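Side-chain contacts in pseudoalteromonas arctica PAMC 21717 (Pseudoalteromonas arctica, PDB 5YL7), which cleaves peptide bonds as a cold-active, calcium-binding serine protease of the subtilase family, studied as a laundry detergent enzyme: residues A292-A297 / E307-S312; P24-T29 / A333-A338; G217-A222 / P285-V290; V35-L40 / G106-V111. All blocks are in the same frame, centred on the assembly; numbering follows the deposited sequence.

Contact 1 of 4, residues A292-A297 / E307-S312. With CA (calcium ion), chain F.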
loop_
_atom_site.group_PDB
_atom_site.type_symbol
_atom_site.label_atom_id
_atom_site.label_comp_id
_atom_site.label_asym_id
_atom_site.label_seq_id
_atom_site.Cartn_x
_atom_site.Cartn_y
_atom_site.Cartn_z
ATOM N N ALA A 292 -4.899 -8.753 -5.161
ATOM C CA ALA A 292 -6.149 -8.531 -5.847
ATOM C C ALA A 292 -6.208 -9.265 -7.151
ATOM O O ALA A 292 -7.329 -9.785 -7.487
ATOM C CB ALA A 292 -6.442 -7.032 -6.013
ATOM N N LEU A 293 -5.159 -9.342 -7.942
ATOM C CA LEU A 293 -5.163 -10.128 -9.188
ATOM C C LEU A 293 -5.440 -11.558 -8.839
ATOM O O LEU A 293 -6.259 -12.246 -9.530
ATOM C CB LEU A 293 -3.879 -9.980 -9.960
ATOM C CG LEU A 293 -3.448 -8.577 -10.307
ATOM C CD1 LEU A 293 -2.194 -8.619 -11.189
ATOM C CD2 LEU A 293 -4.562 -7.782 -10.970
ATOM N N ILE A 294 -4.768 -12.111 -7.868
ATOM C CA ILE A 294 -4.983 -13.467 -7.400
ATOM C C ILE A 294 -6.378 -13.658 -7.021
ATOM O O ILE A 294 -6.998 -14.740 -7.382
ATOM C CB ILE A 294 -4.013 -13.804 -6.200
ATOM C CG1 ILE A 294 -2.601 -13.892 -6.671
ATOM C CG2 ILE A 294 -4.470 -15.044 -5.493
ATOM C CD1 ILE A 294 -1.575 -13.764 -5.520
ATOM N N LYS A 295 -7.023 -12.786 -6.272
ATOM C CA LYS A 295 -8.409 -12.950 -5.811
ATOM C C LYS A 295 -9.370 -12.897 -6.989
ATOM O O LYS A 295 -10.392 -13.609 -6.893
ATOM C CB LYS A 295 -8.711 -11.882 -4.747
ATOM C CG LYS A 295 -10.011 -12.080 -4.034
ATOM C CD LYS A 295 -9.987 -13.307 -3.155
ATOM C CE LYS A 295 -11.201 -13.361 -2.247
ATOM N NZ LYS A 295 -11.282 -14.487 -1.406
ATOM N N GLN A 296 -9.133 -12.154 -8.018
ATOM C CA GLN A 296 -9.999 -12.235 -9.219
ATOM C C GLN A 296 -9.910 -13.632 -9.810
ATOM O O GLN A 296 -10.927 -14.248 -10.142
ATOM C CB GLN A 296 -9.626 -11.234 -10.238
ATOM C CG GLN A 296 -10.534 -11.302 -11.512
ATOM C CD GLN A 296 -10.008 -10.530 -12.640
ATOM O OE1 GLN A 296 -9.157 -9.653 -12.566
ATOM N NE2 GLN A 296 -10.615 -10.698 -13.800
ATOM N N ALA A 297 -8.725 -14.169 -9.952
ATOM C CA ALA A 297 -8.517 -15.492 -10.588
ATOM C C ALA A 297 -9.024 -16.578 -9.704
ATOM O O ALA A 297 -9.487 -17.628 -10.229
ATOM C CB ALA A 297 -7.064 -15.675 -10.901
ATOM N N GLU A 307 -1.242 -15.588 0.512
ATOM C CA GLU A 307 0.157 -15.442 0.939
ATOM C C GLU A 307 1.024 -16.534 0.298
ATOM O O GLU A 307 2.136 -16.296 -0.147
ATOM C CB GLU A 307 0.250 -15.447 2.451
ATOM C CG GLU A 307 1.687 -15.329 2.972
ATOM C CD GLU A 307 1.805 -14.999 4.392
ATOM O OE1 GLU A 307 0.817 -15.002 5.163
ATOM O OE2 GLU A 307 2.957 -14.726 4.842
ATOM N N SER A 308 0.528 -17.778 0.357
ATOM C CA SER A 308 1.299 -18.908 -0.222
ATOM C C SER A 308 1.527 -18.689 -1.691
ATOM O O SER A 308 2.667 -18.934 -2.178
ATOM C CB SER A 308 0.630 -20.163 0.102
ATOM O OG SER A 308 1.462 -21.240 -0.471
ATOM N N ILE A 309 0.573 -18.293 -2.465
ATOM C CA ILE A 309 0.757 -18.059 -3.888
ATOM C C ILE A 309 1.755 -16.971 -4.112
ATOM O O ILE A 309 2.701 -17.119 -4.932
ATOM C CB ILE A 309 -0.615 -17.740 -4.591
ATOM C CG1 ILE A 309 -1.479 -18.976 -4.630
ATOM C CG2 ILE A 309 -0.367 -17.223 -5.998
ATOM C CD1 ILE A 309 -2.954 -18.706 -4.899
ATOM N N LEU A 310 1.671 -15.848 -3.393
ATOM C CA LEU A 310 2.624 -14.730 -3.539
ATOM C C LEU A 310 4.021 -15.234 -3.266
ATOM O O LEU A 310 4.969 -14.926 -4.011
ATOM C CB LEU A 310 2.301 -13.629 -2.571
ATOM C CG LEU A 310 1.072 -12.772 -2.944
ATOM C CD1 LEU A 310 0.638 -11.922 -1.720
ATOM C CD2 LEU A 310 1.314 -11.854 -4.140
ATOM N N LYS A 311 4.234 -15.966 -2.168
ATOM C CA LYS A 311 5.559 -16.417 -1.728
ATOM C C LYS A 311 6.104 -17.502 -2.655
ATOM O O LYS A 311 7.314 -17.556 -2.877
ATOM C CB LYS A 311 5.523 -16.937 -0.323
ATOM C CG LYS A 311 5.252 -15.828 0.720
ATOM C CD LYS A 311 5.249 -16.342 2.182
ATOM C CE LYS A 311 6.631 -16.719 2.562
ATOM N NZ LYS A 311 6.725 -16.821 4.057
ATOM N N SER A 312 5.233 -18.356 -3.164
ATOM C CA SER A 312 5.719 -19.545 -3.892
ATOM C C SER A 312 6.032 -19.264 -5.324
ATOM O O SER A 312 6.616 -20.127 -5.985
ATOM C CB SER A 312 4.705 -20.678 -3.774
ATOM O OG SER A 312 4.336 -21.034 -2.460
HETATM CA CA CA F . 4.060 -13.721 6.824
HETATM O O HOH W 1 1.959 -14.850 7.659
HETATM O O HOH W 2 6.801 -14.433 7.272
HETATM O O HOH W 3 4.906 -15.828 7.542
HETATM O O HOH W 4 6.001 -12.756 7.970
HETATM O O HOH W 5 3.516 -12.988 9.192
#

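Contact 2 of 4, residues P24-T29 / A333-A338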
loop_
_atom_site.group_PDB
_atom_site.type_symbol
_atom_site.label_atom_id
_atom_site.label_comp_id
_atom_site.label_asym_id
_atom_site.label_seq_id
_atom_site.Cartn_x
_atom_site.Cartn_y
_atom_site.Cartn_z
ATOM N N PRO A 24 2.600 -6.869 -17.420
ATOM C CA PRO A 24 1.853 -6.971 -18.695
ATOM C C PRO A 24 1.314 -8.336 -18.990
ATOM O O PRO A 24 0.098 -8.428 -19.427
ATOM C CB PRO A 24 2.937 -6.501 -19.690
ATOM C CG PRO A 24 3.706 -5.444 -18.943
ATOM C CD PRO A 24 3.828 -6.078 -17.545
ATOM N N THR A 25 2.020 -9.398 -18.775
ATOM C CA THR A 25 1.523 -10.695 -18.987
ATOM C C THR A 25 0.416 -11.088 -18.034
ATOM O O THR A 25 -0.583 -11.751 -18.327
ATOM C CB THR A 25 2.681 -11.784 -18.937
ATOM O OG1 THR A 25 3.474 -11.459 -20.078
ATOM C CG2 THR A 25 2.080 -13.209 -18.990
ATOM N N ALA A 26 0.548 -10.632 -16.729
ATOM C CA ALA A 26 -0.524 -10.886 -15.795
ATOM C C ALA A 26 -1.857 -10.293 -16.226
ATOM O O ALA A 26 -2.899 -10.943 -16.060
ATOM C CB ALA A 26 -0.110 -10.347 -14.414
ATOM N N TRP A 27 -1.781 -9.072 -16.716
ATOM C CA TRP A 27 -3.000 -8.332 -17.151
ATOM C C TRP A 27 -3.709 -9.025 -18.315
ATOM O O TRP A 27 -4.915 -8.729 -18.496
ATOM C CB TRP A 27 -2.624 -6.941 -17.482
ATOM C CG TRP A 27 -2.257 -6.048 -16.268
ATOM C CD1 TRP A 27 -2.773 -6.119 -15.002
ATOM C CD2 TRP A 27 -1.387 -4.953 -16.295
ATOM N NE1 TRP A 27 -2.258 -5.123 -14.273
ATOM C CE2 TRP A 27 -1.406 -4.357 -15.001
ATOM C CE3 TRP A 27 -0.543 -4.363 -17.265
ATOM C CZ2 TRP A 27 -0.694 -3.232 -14.706
ATOM C CZ3 TRP A 27 0.191 -3.310 -16.977
ATOM C CH2 TRP A 27 0.151 -2.733 -15.630
ATOM N N ASP A 28 -3.073 -9.927 -19.066
ATOM C CA ASP A 28 -3.806 -10.739 -20.064
ATOM C C ASP A 28 -4.860 -11.557 -19.423
ATOM O O ASP A 28 -5.794 -12.036 -20.138
ATOM C CB ASP A 28 -2.765 -11.575 -20.829
ATOM C CG ASP A 28 -1.932 -10.756 -21.726
ATOM O OD1 ASP A 28 -2.327 -9.661 -22.153
ATOM O OD2 ASP A 28 -0.726 -11.188 -21.948
ATOM N N THR A 29 -4.759 -11.933 -18.118
ATOM C CA THR A 29 -5.634 -12.872 -17.428
ATOM C C THR A 29 -6.423 -12.207 -16.299
ATOM O O THR A 29 -7.523 -12.596 -15.924
ATOM C CB THR A 29 -4.675 -14.043 -16.750
ATOM O OG1 THR A 29 -4.061 -14.750 -17.872
ATOM C CG2 THR A 29 -5.443 -14.993 -16.036
ATOM N N ALA A 333 3.340 -14.961 -12.803
ATOM C CA ALA A 333 3.406 -16.285 -12.217
ATOM C C ALA A 333 2.383 -16.519 -11.128
ATOM O O ALA A 333 1.824 -17.581 -10.954
ATOM C CB ALA A 333 4.817 -16.577 -11.718
ATOM N N ALA A 334 2.122 -15.474 -10.302
ATOM C CA ALA A 334 1.132 -15.543 -9.302
ATOM C C ALA A 334 -0.284 -15.766 -9.870
ATOM O O ALA A 334 -1.007 -16.572 -9.356
ATOM C CB ALA A 334 1.173 -14.251 -8.417
ATOM N N VAL A 335 -0.605 -14.981 -10.923
ATOM C CA VAL A 335 -1.933 -15.186 -11.550
ATOM C C VAL A 335 -2.037 -16.571 -12.162
ATOM O O VAL A 335 -3.097 -17.195 -11.991
ATOM C CB VAL A 335 -2.167 -14.052 -12.512
ATOM C CG1 VAL A 335 -3.271 -14.344 -13.529
ATOM C CG2 VAL A 335 -2.372 -12.726 -11.805
ATOM N N ALA A 336 -0.975 -17.050 -12.785
ATOM C CA ALA A 336 -0.989 -18.414 -13.305
ATOM C C ALA A 336 -1.240 -19.423 -12.232
ATOM O O ALA A 336 -2.028 -20.397 -12.380
ATOM C CB ALA A 336 0.312 -18.721 -14.011
ATOM N N ALA A 337 -0.616 -19.262 -11.075
ATOM C CA ALA A 337 -0.804 -20.162 -9.969
ATOM C C ALA A 337 -2.142 -20.090 -9.326
ATOM O O ALA A 337 -2.599 -21.082 -8.716
ATOM C CB ALA A 337 0.314 -19.932 -8.894
ATOM N N ALA A 338 -2.836 -18.969 -9.466
ATOM C CA ALA A 338 -4.161 -18.830 -8.914
ATOM C C ALA A 338 -5.225 -19.268 -9.936
ATOM O O ALA A 338 -6.400 -19.250 -9.593
ATOM C CB ALA A 338 -4.374 -17.358 -8.652
#

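Contact 3 of 4, residues G217-A222 / P285-V290. With CA (calcium ion), chain F.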
loop_
_atom_site.group_PDB
_atom_site.type_symbol
_atom_site.label_atom_id
_atom_site.label_comp_id
_atom_site.label_asym_id
_atom_site.label_seq_id
_atom_site.Cartn_x
_atom_site.Cartn_y
_atom_site.Cartn_z
ATOM N N GLY A 217 0.573 -13.627 10.675
ATOM C CA GLY A 217 -0.512 -13.724 9.688
ATOM C C GLY A 217 -0.593 -12.622 8.680
ATOM O O GLY A 217 -1.673 -12.339 8.197
ATOM N N VAL A 218 0.555 -12.025 8.356
ATOM C CA VAL A 218 0.616 -10.914 7.401
ATOM C C VAL A 218 1.589 -11.227 6.340
ATOM O O VAL A 218 2.503 -12.033 6.502
ATOM C CB VAL A 218 0.971 -9.579 8.109
ATOM C CG1 VAL A 218 0.025 -9.287 9.280
ATOM C CG2 VAL A 218 2.384 -9.508 8.588
ATOM N N VAL A 219 1.460 -10.512 5.225
ATOM C CA VAL A 219 2.454 -10.572 4.127
ATOM C C VAL A 219 3.343 -9.334 4.298
ATOM O O VAL A 219 2.918 -8.208 3.996
ATOM C CB VAL A 219 1.798 -10.570 2.755
ATOM C CG1 VAL A 219 2.804 -10.703 1.670
ATOM C CG2 VAL A 219 0.709 -11.659 2.656
ATOM N N ASN A 220 4.559 -9.538 4.798
ATOM C CA ASN A 220 5.486 -8.449 5.096
ATOM C C ASN A 220 6.444 -8.299 3.947
ATOM O O ASN A 220 7.036 -9.292 3.451
ATOM C CB ASN A 220 6.253 -8.723 6.401
ATOM C CG ASN A 220 6.901 -7.481 6.932
ATOM O OD1 ASN A 220 6.481 -6.381 6.703
ATOM N ND2 ASN A 220 7.978 -7.689 7.749
ATOM N N VAL A 221 6.558 -7.063 3.461
ATOM C CA VAL A 221 7.158 -6.787 2.130
ATOM C C VAL A 221 8.389 -5.898 2.279
ATOM O O VAL A 221 8.323 -4.775 2.792
ATOM C CB VAL A 221 6.125 -6.083 1.259
ATOM C CG1 VAL A 221 6.702 -5.800 -0.135
ATOM C CG2 VAL A 221 4.863 -6.922 1.132
ATOM N N ALA A 222 9.506 -6.443 1.751
ATOM C CA ALA A 222 10.776 -5.671 1.592
ATOM C C ALA A 222 10.746 -4.982 0.243
ATOM O O ALA A 222 10.031 -5.327 -0.689
ATOM C CB ALA A 222 11.967 -6.594 1.715
ATOM N N PRO A 285 2.053 -1.780 -1.859
ATOM C CA PRO A 285 0.806 -1.733 -2.748
ATOM C C PRO A 285 1.045 -2.478 -4.024
ATOM O O PRO A 285 0.041 -2.889 -4.637
ATOM C CB PRO A 285 0.549 -0.255 -2.917
ATOM C CG PRO A 285 1.896 0.383 -2.608
ATOM C CD PRO A 285 2.423 -0.390 -1.486
ATOM N N HIS A 286 2.267 -2.669 -4.493
ATOM C CA HIS A 286 2.481 -3.611 -5.607
ATOM C C HIS A 286 2.002 -4.964 -5.219
ATOM O O HIS A 286 1.322 -5.690 -6.011
ATOM C CB HIS A 286 3.939 -3.631 -6.039
ATOM C CG HIS A 286 4.432 -2.426 -6.812
ATOM N ND1 HIS A 286 4.954 -1.302 -6.237
ATOM C CD2 HIS A 286 4.481 -2.199 -8.173
ATOM C CE1 HIS A 286 5.290 -0.473 -7.225
ATOM N NE2 HIS A 286 5.038 -0.990 -8.402
ATOM N N VAL A 287 2.376 -5.434 -4.029
ATOM C CA VAL A 287 1.983 -6.749 -3.556
ATOM C C VAL A 287 0.465 -6.820 -3.263
ATOM O O VAL A 287 -0.152 -7.843 -3.618
ATOM C CB VAL A 287 2.821 -7.151 -2.348
ATOM C CG1 VAL A 287 2.433 -8.515 -1.790
ATOM C CG2 VAL A 287 4.264 -7.071 -2.689
ATOM N N ALA A 288 -0.104 -5.783 -2.706
ATOM C CA ALA A 288 -1.545 -5.746 -2.485
ATOM C C ALA A 288 -2.257 -5.822 -3.797
ATOM O O ALA A 288 -3.267 -6.497 -3.888
ATOM C CB ALA A 288 -1.920 -4.501 -1.691
ATOM N N GLY A 289 -1.718 -5.128 -4.813
ATOM C CA GLY A 289 -2.374 -5.243 -6.124
ATOM C C GLY A 289 -2.289 -6.641 -6.662
ATOM O O GLY A 289 -3.273 -7.143 -7.234
ATOM N N VAL A 290 -1.149 -7.338 -6.553
ATOM C CA VAL A 290 -1.095 -8.740 -6.983
ATOM C C VAL A 290 -2.006 -9.594 -6.181
ATOM O O VAL A 290 -2.628 -10.527 -6.765
ATOM C CB VAL A 290 0.365 -9.246 -7.081
ATOM C CG1 VAL A 290 0.398 -10.698 -7.534
ATOM C CG2 VAL A 290 1.162 -8.392 -8.052
HETATM CA CA CA F . 4.060 -13.721 6.824
HETATM O O HOH W 5 3.516 -12.988 9.192
HETATM O O HOH W 2 6.801 -14.433 7.272
HETATM O O HOH W 3 4.906 -15.828 7.542
HETATM O O HOH W 4 6.001 -12.756 7.970
HETATM O O HOH W 1 1.959 -14.850 7.659
#

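Contact 4 of 4, residues V35-L40 / G106-V111. With CA (calcium ion), chain C.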
loop_
_atom_site.group_PDB
_atom_site.type_symbol
_atom_site.label_atom_id
_atom_site.label_comp_id
_atom_site.label_asym_id
_atom_site.label_seq_id
_atom_site.Cartn_x
_atom_site.Cartn_y
_atom_site.Cartn_z
ATOM N N VAL A 35 -12.739 -7.043 -7.131
ATOM C CA VAL A 35 -11.989 -7.134 -5.865
ATOM C C VAL A 35 -11.881 -5.760 -5.240
ATOM O O VAL A 35 -11.836 -4.740 -5.914
ATOM C CB VAL A 35 -10.583 -7.733 -6.188
ATOM C CG1 VAL A 35 -9.806 -7.883 -4.923
ATOM C CG2 VAL A 35 -10.721 -9.053 -6.900
ATOM N N VAL A 36 -11.885 -5.767 -3.889
ATOM C CA VAL A 36 -11.806 -4.555 -3.091
ATOM C C VAL A 36 -10.525 -4.573 -2.253
ATOM O O VAL A 36 -10.262 -5.557 -1.543
ATOM C CB VAL A 36 -13.045 -4.397 -2.196
ATOM C CG1 VAL A 36 -12.925 -3.200 -1.274
ATOM C CG2 VAL A 36 -14.288 -4.262 -3.051
ATOM N N VAL A 37 -9.770 -3.484 -2.361
ATOM C CA VAL A 37 -8.561 -3.270 -1.568
ATOM C C VAL A 37 -8.756 -2.127 -0.659
ATOM O O VAL A 37 -9.018 -1.008 -1.112
ATOM C CB VAL A 37 -7.294 -3.079 -2.476
ATOM C CG1 VAL A 37 -6.044 -2.911 -1.616
ATOM C CG2 VAL A 37 -7.140 -4.200 -3.492
ATOM N N ALA A 38 -8.595 -2.320 0.659
ATOM C CA ALA A 38 -8.618 -1.208 1.625
ATOM C C ALA A 38 -7.203 -0.684 1.792
ATOM O O ALA A 38 -6.286 -1.461 2.067
ATOM C CB ALA A 38 -9.263 -1.665 2.912
ATOM N N VAL A 39 -7.039 0.611 1.664
ATOM C CA VAL A 39 -5.737 1.287 1.817
ATOM C C VAL A 39 -5.799 2.071 3.101
ATOM O O VAL A 39 -6.566 3.055 3.200
ATOM C CB VAL A 39 -5.416 2.158 0.614
ATOM C CG1 VAL A 39 -4.245 3.033 0.883
ATOM C CG2 VAL A 39 -5.221 1.310 -0.603
ATOM N N LEU A 40 -5.073 1.616 4.132
ATOM C CA LEU A 40 -5.078 2.227 5.467
ATOM C C LEU A 40 -3.932 3.178 5.524
ATOM O O LEU A 40 -2.777 2.723 5.531
ATOM C CB LEU A 40 -4.971 1.141 6.546
ATOM C CG LEU A 40 -6.275 0.478 6.966
ATOM C CD1 LEU A 40 -6.938 -0.249 5.808
ATOM C CD2 LEU A 40 -6.005 -0.528 8.085
ATOM N N GLY A 106 -2.919 4.992 -5.741
ATOM C CA GLY A 106 -2.675 4.926 -7.180
ATOM C C GLY A 106 -1.860 3.744 -7.639
ATOM O O GLY A 106 -2.112 3.192 -8.717
ATOM N N THR A 107 -0.916 3.290 -6.780
ATOM C CA THR A 107 -0.206 2.086 -7.144
ATOM C C THR A 107 -1.145 0.909 -7.160
ATOM O O THR A 107 -1.085 0.038 -8.042
ATOM C CB THR A 107 1.002 1.815 -6.178
ATOM O OG1 THR A 107 1.864 2.970 -6.283
ATOM C CG2 THR A 107 1.685 0.566 -6.473
ATOM N N VAL A 108 -2.058 0.850 -6.191
ATOM C CA VAL A 108 -3.025 -0.263 -6.194
ATOM C C VAL A 108 -3.977 -0.201 -7.389
ATOM O O VAL A 108 -4.164 -1.238 -8.074
ATOM C CB VAL A 108 -3.867 -0.290 -4.913
ATOM C CG1 VAL A 108 -4.920 -1.412 -4.993
ATOM C CG2 VAL A 108 -2.939 -0.443 -3.684
ATOM N N ALA A 109 -4.531 0.951 -7.688
ATOM C CA ALA A 109 -5.677 1.002 -8.604
ATOM C C ALA A 109 -5.858 2.382 -9.279
ATOM O O ALA A 109 -6.998 2.758 -9.565
ATOM C CB ALA A 109 -6.920 0.530 -7.902
ATOM N N ALA A 110 -4.807 3.051 -9.733
ATOM C CA ALA A 110 -4.983 4.186 -10.628
ATOM C C ALA A 110 -5.789 3.703 -11.832
ATOM O O ALA A 110 -5.678 2.601 -12.332
ATOM C CB ALA A 110 -3.690 4.773 -11.104
ATOM N N VAL A 111 -6.582 4.676 -12.335
ATOM C CA VAL A 111 -7.406 4.434 -13.525
ATOM C C VAL A 111 -6.513 4.244 -14.724
ATOM O O VAL A 111 -5.641 5.076 -14.967
ATOM C CB VAL A 111 -8.383 5.565 -13.710
ATOM C CG1 VAL A 111 -9.199 5.277 -15.030
ATOM C CG2 VAL A 111 -9.339 5.793 -12.546
HETATM CA CA CA C . -4.328 6.622 -16.059
#

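Contact 1 of 4, residues A292-A297 / E307-S312
Ile294 and Ile309 meet side by side, their chains running past one another in opposite directions, and the contact between the segments is wholly apolar. The delta methyl of Ile294 does most of the touching: CD1 of Ile294 lies 3.7 Å from CG2 of Ile309. The same CD1 is 3.7 Å from CD2 of Leu310, so it is held between two consecutive residues of the other helix. The other branch of Ile294 also touches: its CG2 meets CD1 of Ile309 at 4.0 Å. With CG1 of Ile309 beside its backbone N (chi1 -70°), CG2 is the branch presented to the Ile294 delta methyl.

These are neighbouring helices of the subtilase fold, 280-297 and 303-312, joined by a short connection; Ala334 and Ala338 of helix 331-338 also pack on Ile294.

No hydrogen bond crosses between the segments. Within 307-312, Ser308 O accepts both Ser312 N and Ser312 OG, from opposite faces of its carbonyl plane, OG at 2.7 Å and 35° out of that plane. Glu307 is extended, placing OE2 2.5 Å from a calcium ion that Val218 and Asp241 also bind, while OE1 accepts a hydrogen bond from a calcium-bound water.

Contact 2 of 4, residues P24-T29 / A333-A338
Val335 points its side chain at segment 24-29 and divides its two methyls between Thr29 and Ala26. The backbones come nearest at Ala26 and Val335, whose CA atoms are 6.2 Å apart, a spacing consistent with the small alanine side chain.

Toward Thr29 the two side chains slide alongside each other in opposite directions. CG2 of Thr29 lies 3.4 Å from CG1 of Val335, tighter than an ordinary contact between methyl groups, and CB of Thr29 follows at 3.5 Å from the same CG1. The threonine torsion selects the apolar branch for this meeting: OG1 stands beside the backbone N (chi1 -65°), and CG2, opposite that N, is the branch that touches Val335. The other valine methyl turns to Ala26, where CG2 of Val335 and CB of Ala26 are 4.2 Å apart, a looser approach. No hydrogen bond crosses between the segments; the contact consists of carbon-carbon packing.

Thr29 N bonds Ala26 O at 2.9 Å, which ties Thr29 back to the residue that the other valine methyl meets. Beyond the CG2 methyl of Val335, Leu293 of helix 280-297 packs on it. The side chain of Trp27 leaves the backbone away from this contact; its NE1 bonds Val121 O and its ring meets Tyr123 edge-to-face.

The segments are 304 residues apart in sequence, and the arrangement is helix-helix packing that joins the short helix 23-27, near the N terminus, to helix 331-338, near the C terminus, bringing the two ends of the subtilase chain together at one side of the molecule.

Contact 3 of 4, residues G217-A222 / P285-V290
Val287, on helix 280-297, sets its two methyls against Val221 and Val219, next-but-one neighbours on strand 219-224. The closest approach is CG1 of Val221 to CG2 of Val287, 3.8 Å, and CG2 of Val221 lies 3.9 Å from the same Val287 CG2. Here the side chains pass in opposite directions, with both Val221 methyls in contact. Val219 comes at a slant: its CG1 is 4.1 Å from CG1 of Val287. The valine on the helix has CG1 opposite its backbone N (chi1 179°), which puts CG2 against Val221 alone, while CG1 touches both Val219 and Val221.

This is helix-on-sheet packing, in which helix 280-297 packs on a face of the central parallel sheet of the subtilase fold. Val197 of the adjacent strand 195-199 touches both Val221 and Val287, extending the apolar patch.

Farther out, the backbone of Val219 and Val221 is paired with strand 195-199, fixing the position of the strand valines. Gly289 N to Pro285 O, at 2.9 Å, is one of the bonds that keep the turn carrying Val287 helical. Next to Val219 along the chain, Val218 O binds a calcium ion at 2.3 Å. Val218 N donates a hydrogen bond of 3.2 Å to the O of water 5, which is itself a ligand of the ion. Asp241 joins the site through its carboxylate, and its OD2 also accepts a hydrogen bond from Asn220 N, tying the metal to the strand.

Contact 4 of 4, residues V35-L40 / G106-V111
Strand 36-41 belongs to the parallel sheet of the subtilase fold, and its Val37 meets Val108 of helix 100-109, which packs against the sheet face. The two valines reach for each other tip to tip, their CA atoms 7.8 Å apart. A single methyl of the helix residue makes this meeting: CG1 of Val108 is 3.8 Å from CB of Val37. It is 3.9 Å from CG1 of Val37 and equally far from CG2 of Val37, so it sits in the fork between the strand valine's branches. This methyl arrives roughly in line with the CA and CB atoms of Val37, and the two methyls of Val37 flank it. The second methyl of Val108, CG2, lies 4.2 Å from CG2 of Val39, a looser contact two residues along the strand.

Strand 36-41 lies between strands 126-131 and 167-170. Val127 of the first touches both Val39 and Val108, and Val167 of the second touches Val37. Pro285 of helix 280-297 packs on Val108 as well. The strand and helix also carry Asp41 and His100, which together with Ser281 are arranged in a way consistent with the catalytic Ser-His-Asp triad of subtilases.

The chain runs on from Val108 to a calcium site: Ala110 N bonds Gly106 O at 2.9 Å, and Val111 O binds the ion at 2.3 Å. Asp5, Asp49, Asn114, Glu116 and Val118 complete that coordination.

From the N terminus, helix 23-27 opens contact 2, which closes only at helix 331-338 and so encloses the other three contacts along the chain. Contact 4 comes next, bringing helix 100-109 back to strand 36-41. Contact 3 then joins strand 219-224 to helix 280-297, and contact 1 follows with the short return of helix 303-312 onto the same helix; these three run in series without crossing. Contacts 3 and 4 both reach the parallel sheet and touch through Pro285 and Val108. Contacts 1 and 3 share a calcium ion, while Leu293 with Val335 joins contact 1 to contact 2.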